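Local atomic coordinates of 361aa long hypothetical D-aminopeptidase (Pyrococcus horikoshii, PDB entry 2DRH), a protein that belongs to the S58 (DmpA-like) peptidase family and is probably an aminopeptidase, although its actual substrates and activity are not established. Residues 11-16 and 190-195; 26-31 and 57-62; 99-104 and 135-140; 249-254 and 298-303. One frame throughout, in Å; residues are numbered along the deposited sequence.

Contact 1 (11-16 and 190-195); sequences GVFKPG and RIVEIE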
loop_
_atom_site.group_PDB
_atom_site.type_symbol
_atom_site.label_atom_id
_atom_site.label_comp_id
_atom_site.label_asym_id
_atom_site.label_seq_id
_atom_site.Cartn_x
_atom_site.Cartn_y
_atom_site.Cartn_z
ATOM N N GLY A 11 16.853 14.130 -21.821
ATOM C CA GLY A 11 16.868 12.695 -22.024
ATOM C C GLY A 11 17.714 12.284 -23.214
ATOM O O GLY A 11 18.400 13.116 -23.814
ATOM N N VAL A 12 17.659 11.002 -23.561
ATOM C CA VAL A 12 18.435 10.469 -24.672
ATOM C C VAL A 12 17.560 9.778 -25.712
ATOM O O VAL A 12 18.040 9.381 -26.775
ATOM C CB VAL A 12 19.481 9.454 -24.173
ATOM C CG1 VAL A 12 20.398 10.108 -23.151
ATOM C CG2 VAL A 12 18.781 8.250 -23.560
ATOM N N PHE A 13 16.279 9.615 -25.407
ATOM C CA PHE A 13 15.375 8.972 -26.351
ATOM C C PHE A 13 14.781 10.022 -27.269
ATOM O O PHE A 13 14.635 11.181 -26.883
ATOM C CB PHE A 13 14.257 8.233 -25.615
ATOM C CG PHE A 13 14.717 6.997 -24.896
ATOM C CD1 PHE A 13 15.266 5.933 -25.601
ATOM C CD2 PHE A 13 14.601 6.895 -23.516
ATOM C CE1 PHE A 13 15.698 4.781 -24.936
ATOM C CE2 PHE A 13 15.027 5.752 -22.845
ATOM C CZ PHE A 13 15.577 4.693 -23.556
ATOM N N LYS A 14 14.452 9.623 -28.489
ATOM C CA LYS A 14 13.874 10.555 -29.438
ATOM C C LYS A 14 12.379 10.669 -29.192
ATOM O O LYS A 14 11.724 9.701 -28.810
ATOM C CB LYS A 14 14.130 10.090 -30.876
ATOM C CG LYS A 14 13.552 8.729 -31.215
ATOM C CD LYS A 14 13.790 8.387 -32.688
ATOM C CE LYS A 14 13.135 7.060 -33.077
ATOM N NZ LYS A 14 13.720 5.889 -32.356
ATOM N N PRO A 15 11.820 11.866 -29.391
ATOM C CA PRO A 15 10.388 12.070 -29.184
ATOM C C PRO A 15 9.567 11.499 -30.339
ATOM O O PRO A 15 10.120 11.095 -31.370
ATOM C CB PRO A 15 10.274 13.584 -29.087
ATOM C CG PRO A 15 11.337 14.045 -30.038
ATOM C CD PRO A 15 12.498 13.140 -29.690
ATOM N N GLY A 16 8.251 11.454 -30.155
ATOM C CA GLY A 16 7.374 10.957 -31.199
ATOM C C GLY A 16 7.157 12.050 -32.229
ATOM O O GLY A 16 7.630 13.168 -32.046
ATOM N N ARG A 190 8.178 9.900 -26.094
ATOM C CA ARG A 190 9.484 9.321 -26.376
ATOM C C ARG A 190 9.289 7.966 -27.028
ATOM O O ARG A 190 8.325 7.262 -26.732
ATOM C CB ARG A 190 10.290 9.151 -25.084
ATOM C CG ARG A 190 10.814 10.450 -24.502
ATOM C CD ARG A 190 11.784 11.132 -25.462
ATOM N NE ARG A 190 12.425 12.298 -24.861
ATOM C CZ ARG A 190 11.853 13.490 -24.719
ATOM N NH1 ARG A 190 10.611 13.699 -25.138
ATOM N NH2 ARG A 190 12.534 14.480 -24.155
ATOM N N ILE A 191 10.209 7.612 -27.919
ATOM C CA ILE A 191 10.168 6.332 -28.618
ATOM C C ILE A 191 11.294 5.475 -28.070
ATOM O O ILE A 191 12.387 5.978 -27.830
ATOM C CB ILE A 191 10.391 6.521 -30.135
ATOM C CG1 ILE A 191 9.278 7.392 -30.720
ATOM C CG2 ILE A 191 10.443 5.169 -30.831
ATOM C CD1 ILE A 191 7.895 6.799 -30.575
ATOM N N VAL A 192 11.033 4.188 -27.862
ATOM C CA VAL A 192 12.060 3.281 -27.348
ATOM C C VAL A 192 11.974 1.930 -28.051
ATOM O O VAL A 192 10.880 1.442 -28.351
ATOM C CB VAL A 192 11.917 3.051 -25.810
ATOM C CG1 VAL A 192 11.727 4.388 -25.096
ATOM C CG2 VAL A 192 10.751 2.119 -25.513
ATOM N N GLU A 193 13.125 1.322 -28.318
ATOM C CA GLU A 193 13.124 0.022 -28.970
ATOM C C GLU A 193 13.511 -1.058 -27.976
ATOM O O GLU A 193 14.572 -0.992 -27.356
ATOM C CB GLU A 193 14.079 -0.003 -30.172
ATOM C CG GLU A 193 14.029 -1.328 -30.925
ATOM C CD GLU A 193 14.763 -1.296 -32.254
ATOM O OE1 GLU A 193 14.290 -0.613 -33.190
ATOM O OE2 GLU A 193 15.814 -1.957 -32.362
ATOM N N ILE A 194 12.635 -2.045 -27.819
ATOM C CA ILE A 194 12.879 -3.145 -26.898
ATOM C C ILE A 194 12.775 -4.477 -27.635
ATOM O O ILE A 194 11.705 -4.858 -28.113
ATOM C CB ILE A 194 11.873 -3.124 -25.731
ATOM C CG1 ILE A 194 12.026 -1.820 -24.941
ATOM C CG2 ILE A 194 12.100 -4.319 -24.823
ATOM C CD1 ILE A 194 10.976 -1.634 -23.868
ATOM N N GLU A 195 13.900 -5.178 -27.718
ATOM C CA GLU A 195 13.961 -6.462 -28.402
ATOM C C GLU A 195 13.421 -6.350 -29.823
ATOM O O GLU A 195 12.498 -7.063 -30.208
ATOM C CB GLU A 195 13.176 -7.524 -27.624
ATOM C CG GLU A 195 13.779 -7.883 -26.266
ATOM C CD GLU A 195 15.246 -8.267 -26.357
ATOM O OE1 GLU A 195 16.107 -7.362 -26.375
ATOM O OE2 GLU A 195 15.544 -9.475 -26.421
HETATM O O HOH W 1 14.991 6.517 -29.038
#
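One direct hydrogen bond joins K14 and I191: I191 N gives its proton to K14 O at 2.7 Å, almost in line with the carbonyl (C=O...N angle 178°). The same oxygen takes a CH...O contact from R190 CA at 3.3 Å. A water also bridges the backbones, accepting from K14 N and donating to I191 O, and it lies in the plane of the F13 ring, at its edge.

The apolar part is a CH-pi contact. V192 CG1 stands over the middle of the F13 ring, 3.8 Å from the centroid; the ring reaches it with CG anti to the carbonyl carbon (chi1 -71°). With F13 cut back to an alanine, V192 CG1 would probably lose its aromatic face and a gap open beside the bridging water. The K14 chain crosses I191 obliquely, NZ ending 3.7 Å from I191 CG2. R190 lays its CD 3.2 Å from F13 O, while its guanidinium is held by salt bridges to E317 and E321.

The N-terminal loop thus lies along the end of strand 184-193, whose backbone is bonded to strand 198-207, while helix 309-328 packs against F13 and V192 and supplies the two glutamates.

Contact 2 (26-31 and 57-62); sequences GVKVGH and PHEGNI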
loop_
_atom_site.group_PDB
_atom_site.type_symbol
_atom_site.label_atom_id
_atom_site.label_comp_id
_atom_site.label_asym_id
_atom_site.label_seq_id
_atom_site.Cartn_x
_atom_site.Cartn_y
_atom_site.Cartn_z
ATOM N N GLY A 26 -4.462 6.444 -31.020
ATOM C CA GLY A 26 -5.756 6.228 -30.401
ATOM C C GLY A 26 -6.042 7.190 -29.266
ATOM O O GLY A 26 -7.199 7.541 -29.026
ATOM N N VAL A 27 -4.996 7.615 -28.562
ATOM C CA VAL A 27 -5.165 8.548 -27.449
ATOM C C VAL A 27 -5.585 9.911 -27.991
ATOM O O VAL A 27 -5.073 10.364 -29.012
ATOM C CB VAL A 27 -3.850 8.691 -26.630
ATOM C CG1 VAL A 27 -3.994 9.777 -25.564
ATOM C CG2 VAL A 27 -3.514 7.361 -25.973
ATOM N N LYS A 28 -6.526 10.555 -27.308
ATOM C CA LYS A 28 -7.013 11.864 -27.724
ATOM C C LYS A 28 -7.181 12.812 -26.535
ATOM O O LYS A 28 -7.485 12.374 -25.424
ATOM C CB LYS A 28 -8.336 11.696 -28.472
ATOM C CG LYS A 28 -8.176 10.931 -29.796
ATOM C CD LYS A 28 -9.513 10.502 -30.374
ATOM C CE LYS A 28 -10.396 11.691 -30.699
ATOM N NZ LYS A 28 -11.793 11.258 -31.015
ATOM N N VAL A 29 -6.970 14.108 -26.781
ATOM C CA VAL A 29 -7.078 15.137 -25.742
ATOM C C VAL A 29 -7.980 16.294 -26.174
ATOM O O VAL A 29 -7.840 16.826 -27.278
ATOM C CB VAL A 29 -5.693 15.732 -25.378
ATOM C CG1 VAL A 29 -5.851 16.793 -24.304
ATOM C CG2 VAL A 29 -4.757 14.640 -24.896
ATOM N N GLY A 30 -8.898 16.678 -25.290
ATOM C CA GLY A 30 -9.808 17.774 -25.577
ATOM C C GLY A 30 -9.838 18.766 -24.427
ATOM O O GLY A 30 -9.698 18.369 -23.269
ATOM N N HIS A 31 -10.027 20.047 -24.744
ATOM C CA HIS A 31 -10.060 21.109 -23.735
ATOM C C HIS A 31 -11.308 21.987 -23.787
ATOM O O HIS A 31 -11.965 22.114 -24.818
ATOM C CB HIS A 31 -8.888 22.082 -23.907
ATOM C CG HIS A 31 -7.534 21.466 -23.768
ATOM N ND1 HIS A 31 -7.139 20.773 -22.645
ATOM C CD2 HIS A 31 -6.443 21.540 -24.567
ATOM C CE1 HIS A 31 -5.862 20.455 -22.753
ATOM N NE2 HIS A 31 -5.416 20.910 -23.910
ATOM N N PRO A 57 -8.405 7.141 -23.528
ATOM C CA PRO A 57 -7.413 6.081 -23.735
ATOM C C PRO A 57 -7.361 5.648 -25.203
ATOM O O PRO A 57 -6.283 5.404 -25.749
ATOM C CB PRO A 57 -7.901 4.972 -22.813
ATOM C CG PRO A 57 -8.487 5.748 -21.668
ATOM C CD PRO A 57 -9.270 6.828 -22.378
ATOM N N HIS A 58 -8.536 5.540 -25.822
ATOM C CA HIS A 58 -8.651 5.180 -27.233
ATOM C C HIS A 58 -9.899 5.842 -27.813
ATOM O O HIS A 58 -10.503 6.699 -27.162
ATOM C CB HIS A 58 -8.669 3.651 -27.436
ATOM C CG HIS A 58 -9.786 2.943 -26.737
ATOM N ND1 HIS A 58 -11.101 3.039 -27.140
ATOM C CD2 HIS A 58 -9.779 2.111 -25.669
ATOM C CE1 HIS A 58 -11.856 2.298 -26.349
ATOM N NE2 HIS A 58 -11.078 1.724 -25.448
ATOM N N GLU A 59 -10.296 5.450 -29.019
ATOM C CA GLU A 59 -11.439 6.081 -29.681
ATOM C C GLU A 59 -12.813 5.395 -29.598
ATOM O O GLU A 59 -13.813 5.946 -30.064
ATOM C CB GLU A 59 -11.068 6.331 -31.147
ATOM C CG GLU A 59 -9.804 7.170 -31.304
ATOM C CD GLU A 59 -9.162 7.030 -32.676
ATOM O OE1 GLU A 59 -8.703 5.914 -33.018
ATOM O OE2 GLU A 59 -9.116 8.039 -33.412
ATOM N N GLY A 60 -12.873 4.210 -29.001
ATOM C CA GLY A 60 -14.143 3.518 -28.886
ATOM C C GLY A 60 -14.795 3.720 -27.528
ATOM O O GLY A 60 -14.602 4.758 -26.887
ATOM N N ASN A 61 -15.570 2.728 -27.095
ATOM C CA ASN A 61 -16.253 2.783 -25.807
ATOM C C ASN A 61 -15.288 2.302 -24.717
ATOM O O ASN A 61 -14.998 1.112 -24.612
ATOM C CB ASN A 61 -17.503 1.891 -25.825
ATOM C CG ASN A 61 -18.369 2.071 -24.582
ATOM O OD1 ASN A 61 -17.877 2.021 -23.450
ATOM N ND2 ASN A 61 -19.662 2.276 -24.790
ATOM N N ILE A 62 -14.805 3.237 -23.905
ATOM C CA ILE A 62 -13.851 2.925 -22.842
ATOM C C ILE A 62 -14.408 2.016 -21.745
ATOM O O ILE A 62 -13.674 1.226 -21.160
ATOM C CB ILE A 62 -13.306 4.228 -22.224
ATOM C CG1 ILE A 62 -12.853 5.161 -23.349
ATOM C CG2 ILE A 62 -12.123 3.925 -21.318
ATOM C CD1 ILE A 62 -12.521 6.558 -22.901
#
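G26 meets both H58 and E59 through its carbonyl. G26 O takes a CH...O contact from H58 CA at 3.3 Å (angle at hydrogen 135°) and also lies 3.5 Å from E59 CG, so one oxygen touches the backbone of one residue and the side chain of the next. G26 CA lies over a face of the E59 carboxylate, 4.0 Å from OE1. Its positive phi (103°) would press any CB against the preceding carbonyl oxygen.

V27 turns its side chain largely off the other segment, yet one methyl reaches back: with CG2 anti to the carbonyl carbon, V27 CG2 comes to 3.4 Å from P57 O. No hydrogen bond spans the two segments, and the contact is made by carbons against carbonyl oxygens and by one pair of aliphatic chains. At this point residue 28 begins strand 28-36, the edge strand within this chain of a four-stranded mixed sheet, and P57 follows directly on its antiparallel neighbour 48-56; K28 is bonded to L56 through the backbone. The contact therefore lies where strand 28-36 begins and strand 48-56 ends.

K28 crosses E59 at about a right angle, K28 CD resting 3.5 Å from E59 CG. Its chain bends at chi3 (62°), and the opposite charges stay apart, with K28 NZ 4.8 Å from E59 OE2, so any attraction is probably modest. Within the 57-62 loop, H58 ND1 accepts from G60 N at 2.8 Å in the ring plane, while H58 NE2 is bonded to E65 O.

Contact 3 (99-104 and 135-140); sequences TNTLSI and ECNDSY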
loop_
_atom_site.group_PDB
_atom_site.type_symbol
_atom_site.label_atom_id
_atom_site.label_comp_id
_atom_site.label_asym_id
_atom_site.label_seq_id
_atom_site.Cartn_x
_atom_site.Cartn_y
_atom_site.Cartn_z
ATOM N N THR A 99 -9.653 18.794 -13.729
ATOM C CA THR A 99 -10.299 20.076 -13.487
ATOM C C THR A 99 -9.799 20.654 -12.163
ATOM O O THR A 99 -8.801 20.184 -11.627
ATOM C CB THR A 99 -11.831 19.946 -13.462
ATOM O OG1 THR A 99 -12.406 21.256 -13.443
ATOM C CG2 THR A 99 -12.303 19.148 -12.242
ATOM N N ASN A 100 -10.463 21.679 -11.639
ATOM C CA ASN A 100 -9.994 22.256 -10.383
ATOM C C ASN A 100 -10.515 21.462 -9.189
ATOM O O ASN A 100 -11.523 20.752 -9.279
ATOM C CB ASN A 100 -10.386 23.739 -10.273
ATOM C CG ASN A 100 -11.874 23.946 -10.077
ATOM O OD1 ASN A 100 -12.424 23.640 -9.017
ATOM N ND2 ASN A 100 -12.537 24.471 -11.102
ATOM N N THR A 101 -9.820 21.590 -8.068
ATOM C CA THR A 101 -10.174 20.862 -6.854
ATOM C C THR A 101 -11.650 20.849 -6.479
ATOM O O THR A 101 -12.215 19.784 -6.230
ATOM C CB THR A 101 -9.388 21.391 -5.642
ATOM O OG1 THR A 101 -8.006 21.509 -5.992
ATOM C CG2 THR A 101 -9.522 20.422 -4.449
ATOM N N LEU A 102 -12.276 22.022 -6.435
ATOM C CA LEU A 102 -13.676 22.105 -6.039
ATOM C C LEU A 102 -14.700 21.751 -7.107
ATOM O O LEU A 102 -15.895 21.723 -6.823
ATOM C CB LEU A 102 -13.973 23.494 -5.472
ATOM C CG LEU A 102 -13.740 23.706 -3.967
ATOM C CD1 LEU A 102 -12.488 23.004 -3.509
ATOM C CD2 LEU A 102 -13.658 25.195 -3.681
ATOM N N SER A 103 -14.248 21.473 -8.328
ATOM C CA SER A 103 -15.169 21.097 -9.409
ATOM C C SER A 103 -15.226 19.584 -9.640
ATOM O O SER A 103 -15.900 19.124 -10.568
ATOM C CB SER A 103 -14.768 21.771 -10.727
ATOM O OG SER A 103 -14.963 23.174 -10.696
ATOM N N ILE A 104 -14.539 18.800 -8.809
ATOM C CA ILE A 104 -14.539 17.354 -9.012
ATOM C C ILE A 104 -15.940 16.748 -8.979
ATOM O O ILE A 104 -16.227 15.791 -9.707
ATOM C CB ILE A 104 -13.650 16.608 -7.985
ATOM C CG1 ILE A 104 -14.164 16.839 -6.565
ATOM C CG2 ILE A 104 -12.199 17.054 -8.140
ATOM C CD1 ILE A 104 -13.548 15.898 -5.542
ATOM N N GLU A 135 -7.288 16.417 -10.081
ATOM C CA GLU A 135 -7.293 17.866 -10.053
ATOM C C GLU A 135 -6.096 18.580 -9.466
ATOM O O GLU A 135 -5.199 17.971 -8.886
ATOM C CB GLU A 135 -8.523 18.329 -9.280
ATOM C CG GLU A 135 -8.677 17.652 -7.911
ATOM C CD GLU A 135 -7.478 17.857 -6.989
ATOM O OE1 GLU A 135 -7.067 19.016 -6.777
ATOM O OE2 GLU A 135 -6.949 16.853 -6.472
ATOM N N CYS A 136 -6.138 19.903 -9.613
ATOM C CA CYS A 136 -5.141 20.823 -9.078
ATOM C C CYS A 136 -5.907 22.078 -8.618
ATOM O O CYS A 136 -6.976 22.389 -9.143
ATOM C CB CYS A 136 -4.093 21.153 -10.142
ATOM S SG CYS A 136 -2.877 19.814 -10.378
ATOM N N ASN A 137 -5.376 22.785 -7.624
ATOM C CA ASN A 137 -6.041 23.973 -7.079
ATOM C C ASN A 137 -5.621 25.245 -7.831
ATOM O O ASN A 137 -4.460 25.636 -7.777
ATOM C CB ASN A 137 -5.676 24.099 -5.591
ATOM C CG ASN A 137 -6.510 25.133 -4.860
ATOM O OD1 ASN A 137 -6.965 26.110 -5.443
ATOM N ND2 ASN A 137 -6.702 24.923 -3.570
ATOM N N ASP A 138 -6.552 25.891 -8.531
ATOM C CA ASP A 138 -6.219 27.114 -9.264
ATOM C C ASP A 138 -6.657 28.387 -8.533
ATOM O O ASP A 138 -6.743 29.459 -9.130
ATOM C CB ASP A 138 -6.840 27.091 -10.672
ATOM C CG ASP A 138 -8.302 26.660 -10.667
ATOM O OD1 ASP A 138 -8.945 26.738 -9.600
ATOM O OD2 ASP A 138 -8.810 26.250 -11.738
ATOM N N SER A 139 -6.900 28.274 -7.230
ATOM C CA SER A 139 -7.359 29.414 -6.438
ATOM C C SER A 139 -6.565 30.712 -6.566
ATOM O O SER A 139 -7.139 31.797 -6.469
ATOM C CB SER A 139 -7.442 29.027 -4.962
ATOM O OG SER A 139 -6.155 28.758 -4.457
ATOM N N TYR A 140 -5.257 30.627 -6.780
ATOM C CA TYR A 140 -4.462 31.850 -6.891
ATOM C C TYR A 140 -4.984 32.777 -7.985
ATOM O O TYR A 140 -4.998 33.996 -7.821
ATOM C CB TYR A 140 -2.989 31.532 -7.157
ATOM C CG TYR A 140 -2.094 32.743 -7.015
ATOM C CD1 TYR A 140 -1.850 33.314 -5.760
ATOM C CD2 TYR A 140 -1.521 33.346 -8.134
ATOM C CE1 TYR A 140 -1.056 34.457 -5.628
ATOM C CE2 TYR A 140 -0.729 34.486 -8.015
ATOM C CZ TYR A 140 -0.500 35.037 -6.757
ATOM O OH TYR A 140 0.291 36.158 -6.645
#
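A beta-alpha-beta unit closes here: strand 96-100 leads into helix 104-118, and the chain returns as strand 132-136, parallel to the first, so T99 pairs with E135 and N100 with C136. The backbone bonds are modest. C136 N reaches T99 O at 3.4 Å, a weak bond, and T101 N donates to C136 O at 3.1 Å from above the carbonyl plane. N100 CA adds a CH...O contact to that same C136 O.

Side chains add to this: T101 OG1 donates to E135 OE1 at 2.8 Å, meeting the carboxylate on its anti side and 30° out of plane. E135 gets there by folding back on itself: CG lies between the backbone N and the carbonyl carbon (chi1 51°), and chi2 bends the chain again, which leaves CG 3.6 Å from I104 CG2 in the first turn of the helix. The other carboxylate oxygen, OE2, is bonded to S78 OG and K79 N, so both oxygens of this buried carboxylate have partners. T101, N137 and I104 are also packed by residues of the third subunit.

N100 and D138 meet with amide and carboxylate planes 43° apart, and each side chain is bonded to T50 OG1. Past N137 the chain makes an Asx turn in which N137 OD1 accepts from S139 N at 2.8 Å. The nearest approach of D138 to N100 is from OD2 to the N100 CB, 3.3 Å.

Contact 4 (249-254 and 298-303); sequences PLTGRQ and IEIKAL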
loop_
_atom_site.group_PDB
_atom_site.type_symbol
_atom_site.label_atom_id
_atom_site.label_comp_id
_atom_site.label_asym_id
_atom_site.label_seq_id
_atom_site.Cartn_x
_atom_site.Cartn_y
_atom_site.Cartn_z
ATOM N N PRO A 249 2.842 -3.553 -24.145
ATOM C CA PRO A 249 2.001 -4.474 -23.374
ATOM C C PRO A 249 2.525 -4.611 -21.944
ATOM O O PRO A 249 3.668 -5.014 -21.730
ATOM C CB PRO A 249 2.102 -5.776 -24.166
ATOM C CG PRO A 249 3.489 -5.713 -24.724
ATOM C CD PRO A 249 3.572 -4.273 -25.204
ATOM N N LEU A 250 1.684 -4.267 -20.975
ATOM C CA LEU A 250 2.061 -4.320 -19.556
ATOM C C LEU A 250 0.861 -4.627 -18.667
ATOM O O LEU A 250 -0.233 -4.120 -18.895
ATOM C CB LEU A 250 2.651 -2.983 -19.126
ATOM C CG LEU A 250 3.866 -2.416 -19.860
ATOM C CD1 LEU A 250 3.976 -0.917 -19.558
ATOM C CD2 LEU A 250 5.126 -3.149 -19.445
ATOM N N THR A 251 1.076 -5.453 -17.649
ATOM C CA THR A 251 0.012 -5.812 -16.721
ATOM C C THR A 251 -0.229 -4.641 -15.761
ATOM O O THR A 251 0.512 -3.657 -15.776
ATOM C CB THR A 251 0.399 -7.045 -15.902
ATOM O OG1 THR A 251 1.448 -6.701 -14.982
ATOM C CG2 THR A 251 0.894 -8.170 -16.838
ATOM N N GLY A 252 -1.274 -4.746 -14.947
ATOM C CA GLY A 252 -1.584 -3.696 -13.992
ATOM C C GLY A 252 -0.405 -3.408 -13.078
ATOM O O GLY A 252 -0.014 -2.256 -12.902
ATOM N N ARG A 253 0.176 -4.461 -12.515
ATOM C CA ARG A 253 1.317 -4.320 -11.617
ATOM C C ARG A 253 2.433 -3.515 -12.258
ATOM O O ARG A 253 3.000 -2.611 -11.637
ATOM C CB ARG A 253 1.853 -5.697 -11.216
ATOM C CG ARG A 253 3.133 -5.645 -10.382
ATOM C CD ARG A 253 3.672 -7.042 -10.167
ATOM N NE ARG A 253 3.845 -7.714 -11.452
ATOM C CZ ARG A 253 4.840 -7.461 -12.293
ATOM N NH1 ARG A 253 5.758 -6.556 -11.979
ATOM N NH2 ARG A 253 4.913 -8.107 -13.448
ATOM N N GLN A 254 2.745 -3.849 -13.506
ATOM C CA GLN A 254 3.797 -3.165 -14.248
ATOM C C GLN A 254 3.454 -1.710 -14.501
ATOM O O GLN A 254 4.336 -0.857 -14.533
ATOM C CB GLN A 254 4.044 -3.878 -15.587
ATOM C CG GLN A 254 4.623 -5.268 -15.426
ATOM C CD GLN A 254 4.916 -5.945 -16.755
ATOM O OE1 GLN A 254 4.008 -6.184 -17.558
ATOM N NE2 GLN A 254 6.188 -6.256 -16.993
ATOM N N ILE A 298 -8.466 -15.164 -20.678
ATOM C CA ILE A 298 -7.885 -14.267 -21.659
ATOM C C ILE A 298 -6.372 -14.368 -21.672
ATOM O O ILE A 298 -5.761 -14.953 -20.779
ATOM C CB ILE A 298 -8.287 -12.803 -21.397
ATOM C CG1 ILE A 298 -7.735 -12.334 -20.051
ATOM C CG2 ILE A 298 -9.803 -12.678 -21.429
ATOM C CD1 ILE A 298 -8.098 -10.903 -19.711
ATOM N N GLU A 299 -5.773 -13.809 -22.708
ATOM C CA GLU A 299 -4.333 -13.820 -22.833
ATOM C C GLU A 299 -3.860 -12.382 -22.762
ATOM O O GLU A 299 -4.145 -11.584 -23.651
ATOM C CB GLU A 299 -3.923 -14.454 -24.161
ATOM C CG GLU A 299 -4.193 -15.940 -24.227
ATOM C CD GLU A 299 -3.870 -16.526 -25.583
ATOM O OE1 GLU A 299 -4.662 -16.320 -26.531
ATOM O OE2 GLU A 299 -2.816 -17.187 -25.705
ATOM N N ILE A 300 -3.159 -12.051 -21.684
ATOM C CA ILE A 300 -2.635 -10.706 -21.503
ATOM C C ILE A 300 -1.241 -10.653 -22.112
ATOM O O ILE A 300 -0.365 -11.420 -21.714
ATOM C CB ILE A 300 -2.496 -10.342 -19.995
ATOM C CG1 ILE A 300 -3.829 -10.532 -19.270
ATOM C CG2 ILE A 300 -1.977 -8.922 -19.857
ATOM C CD1 ILE A 300 -4.946 -9.674 -19.791
ATOM N N LYS A 301 -1.036 -9.769 -23.084
ATOM C CA LYS A 301 0.284 -9.619 -23.686
ATOM C C LYS A 301 1.056 -8.768 -22.690
ATOM O O LYS A 301 0.521 -7.788 -22.175
ATOM C CB LYS A 301 0.205 -8.878 -25.024
ATOM C CG LYS A 301 -0.514 -9.637 -26.138
ATOM C CD LYS A 301 -0.611 -8.787 -27.405
ATOM C CE LYS A 301 -1.330 -7.469 -27.122
ATOM N NZ LYS A 301 -1.501 -6.615 -28.330
ATOM N N ALA A 302 2.305 -9.135 -22.421
ATOM C CA ALA A 302 3.109 -8.384 -21.470
ATOM C C ALA A 302 4.607 -8.617 -21.615
ATOM O O ALA A 302 5.067 -9.745 -21.800
ATOM C CB ALA A 302 2.673 -8.726 -20.048
ATOM N N LEU A 303 5.362 -7.533 -21.520
ATOM C CA LEU A 303 6.811 -7.593 -21.604
ATOM C C LEU A 303 7.369 -8.088 -20.280
ATOM O O LEU A 303 6.862 -7.733 -19.215
ATOM C CB LEU A 303 7.385 -6.203 -21.885
ATOM C CG LEU A 303 7.039 -5.546 -23.224
ATOM C CD1 LEU A 303 7.376 -4.072 -23.169
ATOM C CD2 LEU A 303 7.799 -6.238 -24.347
#
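P249 and A302 bring the two backbones to a CA-CA distance of 4.5 Å, and there L303 N donates to P249 O at 3.0 Å, from above the carbonyl plane, while A302 CA makes a CH...O contact with the same oxygen. The proline ring is wedged against the strand: P249 CB lies 3.2 Å from K301 O, and P249 CG packs on L303 CG at 3.9 Å.

Q254 makes the polar link. Its NE2 donates to L303 O at 2.8 Å, nearly straight (171°) and in the plane of the amide, and also to D305 OD1; its OE1 accepts from T251 N at 3.0 Å on a lone pair. With T251 OG1 taking a weak bond from Q254 N, the pair forms a capping box at the start of helix 252-268. A leucine at Q254 would probably leave L303 O and T251 N without these partners and weaken the cap. T251 CG2 rests on A302 CB at 3.7 Å.

Strand 298-302 pairs antiparallel with a strand of the second subunit, which continues the sheet across the interface, while L250 packs against L255 and V258 of helix 252-268 and Y199 of strand 198-207 packs on P249 and L303.

Along the chain, contacts 2 and 3 are nested one after the other inside the loop closed by contact 1, and contact 4 follows. Contacts 2 and 3, centres 23 Å apart, lie on the same four-stranded sheet: contact 2 at the ends of strands 28-36 and 48-56, contact 3 on strands 96-100 and 132-136. Contacts 1 and 4 lie nearer each other, centres 20 Å apart and nearest atoms about 4 Å, and both border strand 198-207 of the larger mixed sheet. Contact 3 sits across the chain's centre from each, its centre 33 and 34 Å from theirs. Contact 3 meets the third subunit, contact 4 and the end of contact 1 the second, tying both regions into the assembly.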